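Local atomic coordinates of 3,5-epimerase/4-reductase (PDB entry 4QQR), a protein that catalyses the 3,5-epimerisation of dTDP-6-deoxy-4-keto-alpha-D-glucose and the following NADPH-dependent 4-keto reduction, giving dTDP-beta-L-rhamnose. Residues T21-G26 with G69-P74; M168-D173 with P177-T182. All blocks are in the same frame, centred on the assembly; numbering follows the deposited sequence.

From the N terminus the chain runs through strand 14-18 into the turn and first helical residues of 21-26. After two further strands it returns as the loop 69-74, and interaction 1 closes a loop of 42 intervening residues across the nucleotide end of the Rossmann sheet. Interaction 2 opens well after that loop has closed and is far more local: three residues separate 168-173, which follows strand 161-166, from 177-182 at the start of helix 180-186. The two contacts thus follow in series, neither nesting nor crossing. Trp23 joins them in space, its indole resting against Pro169, Ser171, Arg178 and Asn179.

Interaction 1 (T21-G26 with G69-P74); sequences TGWIGG and GVTGRP. With SO4 (sulfate ion), chain H.
Trp23 and Ile24 meet Thr71 at the nucleotide end of a Rossmann fold, where the turn between strand 14-18 and helix 23-34 faces the loop after strand 63-66. By similarity Trp23, Ile24, Gly69, Val70 and Thr71 bind NADPH; here a sulfate, probably from the crystallisation liquor, lies between the segments at the start of the helix. Backbone N-H groups at a helix N terminus suit an anion, and Trp23 N donates to sulfate O3. Gly22, without a side chain at the N-cap position, lets an anion come close to the helix start, consistent with cofactor binding there.

Thr71 can be followed atom by atom. Its CB lies 3.2 Å from sulfate O1. From there the two branches part: OG1 is beside the backbone N (chi1 -46°), while CG2, anti to that N, goes to the hydrophobic neighbours. The hydroxyl OG1 accepts a weak but nearly straight bond from Ile24 N at 3.3 Å (174°) and here also donates to sulfate O3 at 3.1 Å. The methyl CG2 approaches the Trp23 indole obliquely at CE3, while on Ile24 it packs 3.5 Å from CG1 and 3.8 Å from CD1. Threonine suits the place because its hydroxyl accepts from Ile24 N while its methyl packs on indole and isoleucine.

Leu200 and Leu204 of helix 200-212 pack on Ile24, whose side chain also nears Tyr111, another NADPH residue by similarity. Within 21-26 itself, Gly26 N donates to Gly22 O at 3.1 Å, in the first turn of the helix.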
ATOM      1  N   THR A  21       5.674  -0.540 -23.794  1.00 62.21           N
ATOM      2  CA  THR A  21       4.407  -1.174 -24.125  1.00 62.41           C
ATOM      3  C   THR A  21       3.239  -0.181 -24.176  1.00 55.95           C
ATOM      4  O   THR A  21       2.386  -0.275 -25.050  1.00 59.24           O
ATOM      5  CB  THR A  21       4.100  -2.281 -23.081  1.00 63.39           C
ATOM      6  OG1 THR A  21       4.897  -3.440 -23.360  1.00 64.10           O
ATOM      7  CG2 THR A  21       2.613  -2.653 -23.074  1.00 60.52           C
ATOM      8  N   GLY A  22       3.214   0.777 -23.254  1.00 49.21           N
ATOM      9  CA  GLY A  22       2.024   1.580 -23.024  1.00 51.70           C
ATOM     10  C   GLY A  22       1.887   2.885 -23.791  1.00 52.27           C
ATOM     11  O   GLY A  22       2.756   3.251 -24.580  1.00 54.86           O
ATOM     12  N   TRP A  23       0.795   3.601 -23.543  1.00 49.34           N
ATOM     13  CA  TRP A  23       0.477   4.802 -24.304  1.00 47.67           C
ATOM     14  C   TRP A  23       1.487   5.926 -24.034  1.00 50.38           C
ATOM     15  O   TRP A  23       2.232   6.329 -24.927  1.00 51.54           O
ATOM     16  CB  TRP A  23      -0.970   5.241 -24.024  1.00 50.60           C
ATOM     17  CG  TRP A  23      -1.516   6.348 -24.926  1.00 48.38           C
ATOM     18  CD1 TRP A  23      -0.956   6.824 -26.078  1.00 47.85           C
ATOM     19  CD2 TRP A  23      -2.721   7.104 -24.729  1.00 45.64           C
ATOM     20  NE1 TRP A  23      -1.736   7.822 -26.610  1.00 45.22           N
ATOM     21  CE2 TRP A  23      -2.824   8.013 -25.804  1.00 46.45           C
ATOM     22  CE3 TRP A  23      -3.727   7.092 -23.758  1.00 42.47           C
ATOM     23  CZ2 TRP A  23      -3.885   8.910 -25.925  1.00 45.38           C
ATOM     24  CZ3 TRP A  23      -4.780   7.982 -23.878  1.00 43.91           C
ATOM     25  CH2 TRP A  23      -4.849   8.884 -24.952  1.00 44.89           C
ATOM     26  N   ILE A  24       1.515   6.424 -22.802  1.00 51.69           N
ATOM     27  CA  ILE A  24       2.443   7.487 -22.409  1.00 49.12           C
ATOM     28  C   ILE A  24       3.941   7.136 -22.608  1.00 46.49           C
ATOM     29  O   ILE A  24       4.724   7.945 -23.131  1.00 42.14           O
ATOM     30  CB  ILE A  24       2.157   7.914 -20.954  1.00 51.07           C
ATOM     31  CG1 ILE A  24       0.826   8.659 -20.896  1.00 50.29           C
ATOM     32  CG2 ILE A  24       3.279   8.795 -20.383  1.00 47.98           C
ATOM     33  CD1 ILE A  24       0.440   9.090 -19.489  1.00 47.95           C
ATOM     34  N   GLY A  25       4.325   5.932 -22.192  1.00 46.11           N
ATOM     35  CA  GLY A  25       5.701   5.481 -22.314  1.00 47.98           C
ATOM     36  C   GLY A  25       6.181   5.469 -23.752  1.00 53.42           C
ATOM     37  O   GLY A  25       7.331   5.828 -24.045  1.00 48.75           O
ATOM     38  N   GLY A  26       5.288   5.052 -24.651  1.00 54.66           N
ATOM     39  CA  GLY A  26       5.544   5.131 -26.075  1.00 49.41           C
ATOM     40  C   GLY A  26       5.672   6.566 -26.547  1.00 48.14           C
ATOM     41  O   GLY A  26       6.570   6.881 -27.331  1.00 51.98           O
ATOM     42  N   GLY A  69       2.427   1.994 -16.047  1.00 56.73           N
ATOM     43  CA  GLY A  69       1.022   1.804 -16.302  1.00 65.14           C
ATOM     44  C   GLY A  69       0.225   2.451 -15.214  1.00 64.20           C
ATOM     45  O   GLY A  69       0.797   2.967 -14.257  1.00 59.10           O
ATOM     46  N   VAL A  70      -1.089   2.480 -15.408  1.00 70.65           N
ATOM     47  CA  VAL A  70      -1.675   2.170 -16.709  1.00 67.75           C
ATOM     48  C   VAL A  70      -2.084   3.518 -17.264  1.00 69.60           C
ATOM     49  O   VAL A  70      -2.449   4.411 -16.496  1.00 71.07           O
ATOM     50  CB  VAL A  70      -2.898   1.223 -16.586  1.00 71.08           C
ATOM     51  CG1 VAL A  70      -3.905   1.447 -17.711  1.00 70.07           C
ATOM     52  CG2 VAL A  70      -2.443  -0.233 -16.551  1.00 74.29           C
ATOM     53  N   THR A  71      -1.997   3.701 -18.572  1.00 63.12           N
ATOM     54  CA  THR A  71      -2.489   4.949 -19.122  1.00 68.79           C
ATOM     55  C   THR A  71      -4.038   4.976 -19.152  1.00 70.33           C
ATOM     56  O   THR A  71      -4.673   4.354 -20.017  1.00 65.10           O
ATOM     57  CB  THR A  71      -1.856   5.281 -20.504  1.00 64.75           C
ATOM     58  OG1 THR A  71      -0.433   5.084 -20.454  1.00 58.47           O
ATOM     59  CG2 THR A  71      -2.143   6.726 -20.882  1.00 55.59           C
ATOM     60  N   GLY A  72      -4.628   5.678 -18.178  1.00 65.60           N
ATOM     61  CA  GLY A  72      -6.062   5.932 -18.155  1.00 65.46           C
ATOM     62  C   GLY A  72      -6.904   4.993 -17.304  1.00 73.26           C
ATOM     63  O   GLY A  72      -6.458   4.522 -16.245  1.00 66.59           O
ATOM     64  N   ARG A  73      -8.130   4.737 -17.778  1.00 79.01           N
ATOM     65  CA  ARG A  73      -9.089   3.835 -17.115  1.00 77.03           C
ATOM     66  C   ARG A  73      -8.797   2.365 -17.428  1.00 75.97           C
ATOM     67  O   ARG A  73      -8.928   1.910 -18.570  1.00 75.82           O
ATOM     68  CB  ARG A  73     -10.541   4.192 -17.480  1.00 66.75           C
ATOM     69  N   PRO A  74      -8.394   1.624 -16.402  1.00 74.90           N
ATOM     70  CA  PRO A  74      -8.064   0.206 -16.561  1.00 78.95           C
ATOM     71  C   PRO A  74      -8.833  -0.656 -15.573  1.00 79.63           C
ATOM     72  O   PRO A  74      -8.670  -0.494 -14.364  1.00 73.02           O
ATOM     73  CB  PRO A  74      -6.573   0.167 -16.229  1.00 75.04           C
ATOM     74  CG  PRO A  74      -6.395   1.271 -15.245  1.00 74.80           C
ATOM     75  CD  PRO A  74      -7.361   2.352 -15.645  1.00 69.27           C
TER
HETATM   76  S   SO4 H 406      -1.792   1.539 -21.558  1.00 77.63           S
HETATM   77  O1  SO4 H 406      -2.938   2.295 -21.037  1.00 69.78           O
HETATM   78  O2  SO4 H 406      -1.269   0.732 -20.452  1.00 78.40           O
HETATM   79  O3  SO4 H 406      -0.762   2.467 -22.027  1.00 66.25           O
HETATM   80  O4  SO4 H 406      -2.174   0.674 -22.684  1.00 67.94           O

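Interaction 2 (M168-D173 with P177-T182); sequences MPISSD and PRNFIT
Phe180 N donates to Pro169 O (3.2 Å), in the carbonyl plane, where the segment 168-173 passes at 91° to the end-to-end direction of 178-181. Just before the helix, Asn179 is the N-cap: its OD1 accepts from Ile181 N at 3.0 Å. The amide's other end faces segment 168-173, for CG stands anti to the backbone N (chi1 -167°) and ND2 donates to Ser171 O at 2.8 Å and Asp173 O at 3.2 Å. It comes from above both carbonyl planes; Ser171 O lies in the Asn179 amide plane, Asp173 O tilted from it. Asparagine suits this place because one flat group supplies an acceptor for the helix and N-H groups for the loop, which probably limits its rotation. Ser171 OG accepts from Asp173 N in an ST turn.

On the apolar side, Met168 lies alongside Phe180, CG and SD over one ring face, a Met-aromatic contact with SD 4.5 Å from the centroid. The side chains of Ile170 and Ile181 cross at about a right angle, CD1 of Ile170 lying 3.7 Å from CG1 of Ile181. Val290 touches both isoleucines and Leu200 touches Pro169, so the connection from strand 161-166 to helix 180-186 packs on helix 282-291 and the start of helix 200-212.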
ATOM      1  N   MET A 168      -8.246  11.117 -17.424  1.00 43.20           N
ATOM      2  CA  MET A 168      -8.801  10.913 -18.770  1.00 43.93           C
ATOM      3  C   MET A 168      -7.895  11.354 -19.914  1.00 44.38           C
ATOM      4  O   MET A 168      -8.259  12.271 -20.655  1.00 42.31           O
ATOM      5  CB  MET A 168     -10.141  11.649 -18.900  1.00 44.78           C
ATOM      6  CG  MET A 168     -11.265  11.049 -18.065  1.00 48.77           C
ATOM      7  SD  MET A 168     -12.344  12.316 -17.362  1.00 45.79           S
ATOM      8  CE  MET A 168     -13.886  11.410 -17.262  1.00 44.92           C
ATOM      9  N   PRO A 169      -6.719  10.712 -20.069  1.00 44.59           N
ATOM     10  CA  PRO A 169      -5.711  11.221 -21.022  1.00 40.47           C
ATOM     11  C   PRO A 169      -6.245  11.323 -22.452  1.00 40.92           C
ATOM     12  O   PRO A 169      -7.048  10.475 -22.867  1.00 41.03           O
ATOM     13  CB  PRO A 169      -4.580  10.198 -20.928  1.00 40.03           C
ATOM     14  CG  PRO A 169      -5.208   8.966 -20.327  1.00 41.29           C
ATOM     15  CD  PRO A 169      -6.330   9.427 -19.465  1.00 36.00           C
ATOM     16  N   ILE A 170      -5.803  12.355 -23.175  1.00 45.40           N
ATOM     17  CA  ILE A 170      -6.310  12.705 -24.520  1.00 44.28           C
ATOM     18  C   ILE A 170      -5.183  13.067 -25.489  1.00 41.90           C
ATOM     19  O   ILE A 170      -4.209  13.712 -25.115  1.00 44.61           O
ATOM     20  CB  ILE A 170      -7.289  13.901 -24.432  1.00 43.37           C
ATOM     21  CG1 ILE A 170      -8.713  13.419 -24.156  1.00 43.89           C
ATOM     22  CG2 ILE A 170      -7.249  14.765 -25.689  1.00 43.90           C
ATOM     23  CD1 ILE A 170      -9.662  14.539 -23.812  1.00 43.46           C
ATOM     24  N   SER A 171      -5.322  12.660 -26.742  1.00 43.65           N
ATOM     25  CA  SER A 171      -4.256  12.834 -27.719  1.00 43.53           C
ATOM     26  C   SER A 171      -4.777  13.441 -29.020  1.00 46.74           C
ATOM     27  O   SER A 171      -5.978  13.401 -29.297  1.00 43.92           O
ATOM     28  CB  SER A 171      -3.613  11.478 -28.012  1.00 41.31           C
ATOM     29  OG  SER A 171      -2.690  11.550 -29.072  1.00 47.27           O
ATOM     30  N   SER A 172      -3.862  13.993 -29.813  1.00 45.23           N
ATOM     31  CA  SER A 172      -4.167  14.422 -31.167  1.00 47.16           C
ATOM     32  C   SER A 172      -4.384  13.202 -32.083  1.00 48.69           C
ATOM     33  O   SER A 172      -4.898  13.327 -33.185  1.00 49.33           O
ATOM     34  CB  SER A 172      -3.036  15.289 -31.711  1.00 42.85           C
ATOM     35  OG  SER A 172      -1.885  14.499 -31.931  1.00 43.23           O
ATOM     36  N   ASP A 173      -3.990  12.023 -31.614  1.00 48.80           N
ATOM     37  CA  ASP A 173      -4.172  10.783 -32.362  1.00 52.62           C
ATOM     38  C   ASP A 173      -5.557  10.204 -32.055  1.00 54.47           C
ATOM     39  O   ASP A 173      -5.740   9.476 -31.074  1.00 51.78           O
ATOM     40  CB  ASP A 173      -3.074   9.785 -31.968  1.00 54.98           C
ATOM     41  CG  ASP A 173      -2.988   8.583 -32.902  1.00 58.20           C
ATOM     42  OD1 ASP A 173      -2.001   8.499 -33.670  1.00 59.01           O
ATOM     43  OD2 ASP A 173      -3.887   7.715 -32.852  1.00 56.94           O
ATOM     44  N   PRO A 177      -7.631   3.864 -29.334  1.00 54.37           N
ATOM     45  CA  PRO A 177      -8.749   3.462 -28.475  1.00 55.22           C
ATOM     46  C   PRO A 177      -8.597   3.882 -27.007  1.00 54.97           C
ATOM     47  O   PRO A 177      -9.591   3.919 -26.269  1.00 52.07           O
ATOM     48  CB  PRO A 177      -8.743   1.925 -28.597  1.00 53.79           C
ATOM     49  CG  PRO A 177      -7.419   1.576 -29.146  1.00 49.64           C
ATOM     50  CD  PRO A 177      -7.050   2.709 -30.034  1.00 52.20           C
ATOM     51  N   ARG A 178      -7.376   4.195 -26.583  1.00 52.49           N
ATOM     52  CA  ARG A 178      -7.172   4.621 -25.202  1.00 52.26           C
ATOM     53  C   ARG A 178      -7.549   6.092 -25.016  1.00 49.01           C
ATOM     54  O   ARG A 178      -7.867   6.535 -23.916  1.00 50.06           O
ATOM     55  CB  ARG A 178      -5.732   4.341 -24.760  1.00 56.47           C
ATOM     56  CG  ARG A 178      -5.514   2.958 -24.130  1.00 58.53           C
ATOM     57  CD  ARG A 178      -4.127   2.443 -24.439  1.00 57.89           C
ATOM     58  NE  ARG A 178      -4.043   2.014 -25.829  1.00 65.25           N
ATOM     59  CZ  ARG A 178      -2.971   2.145 -26.610  1.00 67.21           C
ATOM     60  NH1 ARG A 178      -1.854   2.702 -26.146  1.00 59.88           N
ATOM     61  NH2 ARG A 178      -3.021   1.713 -27.871  1.00 63.91           N
ATOM     62  N   ASN A 179      -7.523   6.835 -26.115  1.00 49.64           N
ATOM     63  CA  ASN A 179      -7.901   8.240 -26.122  1.00 47.71           C
ATOM     64  C   ASN A 179      -9.320   8.448 -25.601  1.00 45.76           C
ATOM     65  O   ASN A 179     -10.253   7.802 -26.061  1.00 50.33           O
ATOM     66  CB  ASN A 179      -7.725   8.801 -27.543  1.00 46.31           C
ATOM     67  CG  ASN A 179      -7.777  10.322 -27.603  1.00 46.60           C
ATOM     68  OD1 ASN A 179      -8.562  10.970 -26.899  1.00 47.74           O
ATOM     69  ND2 ASN A 179      -6.943  10.900 -28.463  1.00 45.56           N
ATOM     70  N   PHE A 180      -9.481   9.344 -24.633  1.00 45.44           N
ATOM     71  CA  PHE A 180     -10.774   9.505 -23.988  1.00 46.87           C
ATOM     72  C   PHE A 180     -11.823   9.995 -24.967  1.00 48.93           C
ATOM     73  O   PHE A 180     -12.974   9.560 -24.912  1.00 49.11           O
ATOM     74  CB  PHE A 180     -10.706  10.448 -22.793  1.00 44.70           C
ATOM     75  CG  PHE A 180     -12.038  10.654 -22.115  1.00 46.17           C
ATOM     76  CD1 PHE A 180     -12.506   9.744 -21.189  1.00 47.96           C
ATOM     77  CD2 PHE A 180     -12.826  11.753 -22.413  1.00 46.44           C
ATOM     78  CE1 PHE A 180     -13.731   9.926 -20.566  1.00 51.02           C
ATOM     79  CE2 PHE A 180     -14.050  11.937 -21.796  1.00 48.85           C
ATOM     80  CZ  PHE A 180     -14.500  11.021 -20.867  1.00 49.91           C
ATOM     81  N   ILE A 181     -11.416  10.899 -25.854  1.00 47.23           N
ATOM     82  CA  ILE A 181     -12.286  11.399 -26.914  1.00 49.41           C
ATOM     83  C   ILE A 181     -12.866  10.265 -27.762  1.00 52.97           C
ATOM     84  O   ILE A 181     -14.091  10.144 -27.882  1.00 54.13           O
ATOM     85  CB  ILE A 181     -11.544  12.372 -27.858  1.00 52.37           C
ATOM     86  CG1 ILE A 181     -11.029  13.596 -27.093  1.00 50.10           C
ATOM     87  CG2 ILE A 181     -12.454  12.822 -28.992  1.00 44.17           C
ATOM     88  CD1 ILE A 181     -10.283  14.570 -27.973  1.00 47.88           C
ATOM     89  N   THR A 182     -12.004   9.432 -28.344  1.00 48.08           N
ATOM     90  CA  THR A 182     -12.512   8.382 -29.224  1.00 55.19           C
ATOM     91  C   THR A 182     -13.349   7.311 -28.509  1.00 58.35           C
ATOM     92  O   THR A 182     -14.229   6.716 -29.131  1.00 60.34           O
ATOM     93  CB  THR A 182     -11.427   7.722 -30.081  1.00 50.04           C
ATOM     94  OG1 THR A 182     -11.294   6.346 -29.707  1.00 50.91           O
ATOM     95  CG2 THR A 182     -10.126   8.455 -29.934  1.00 47.14           C
TER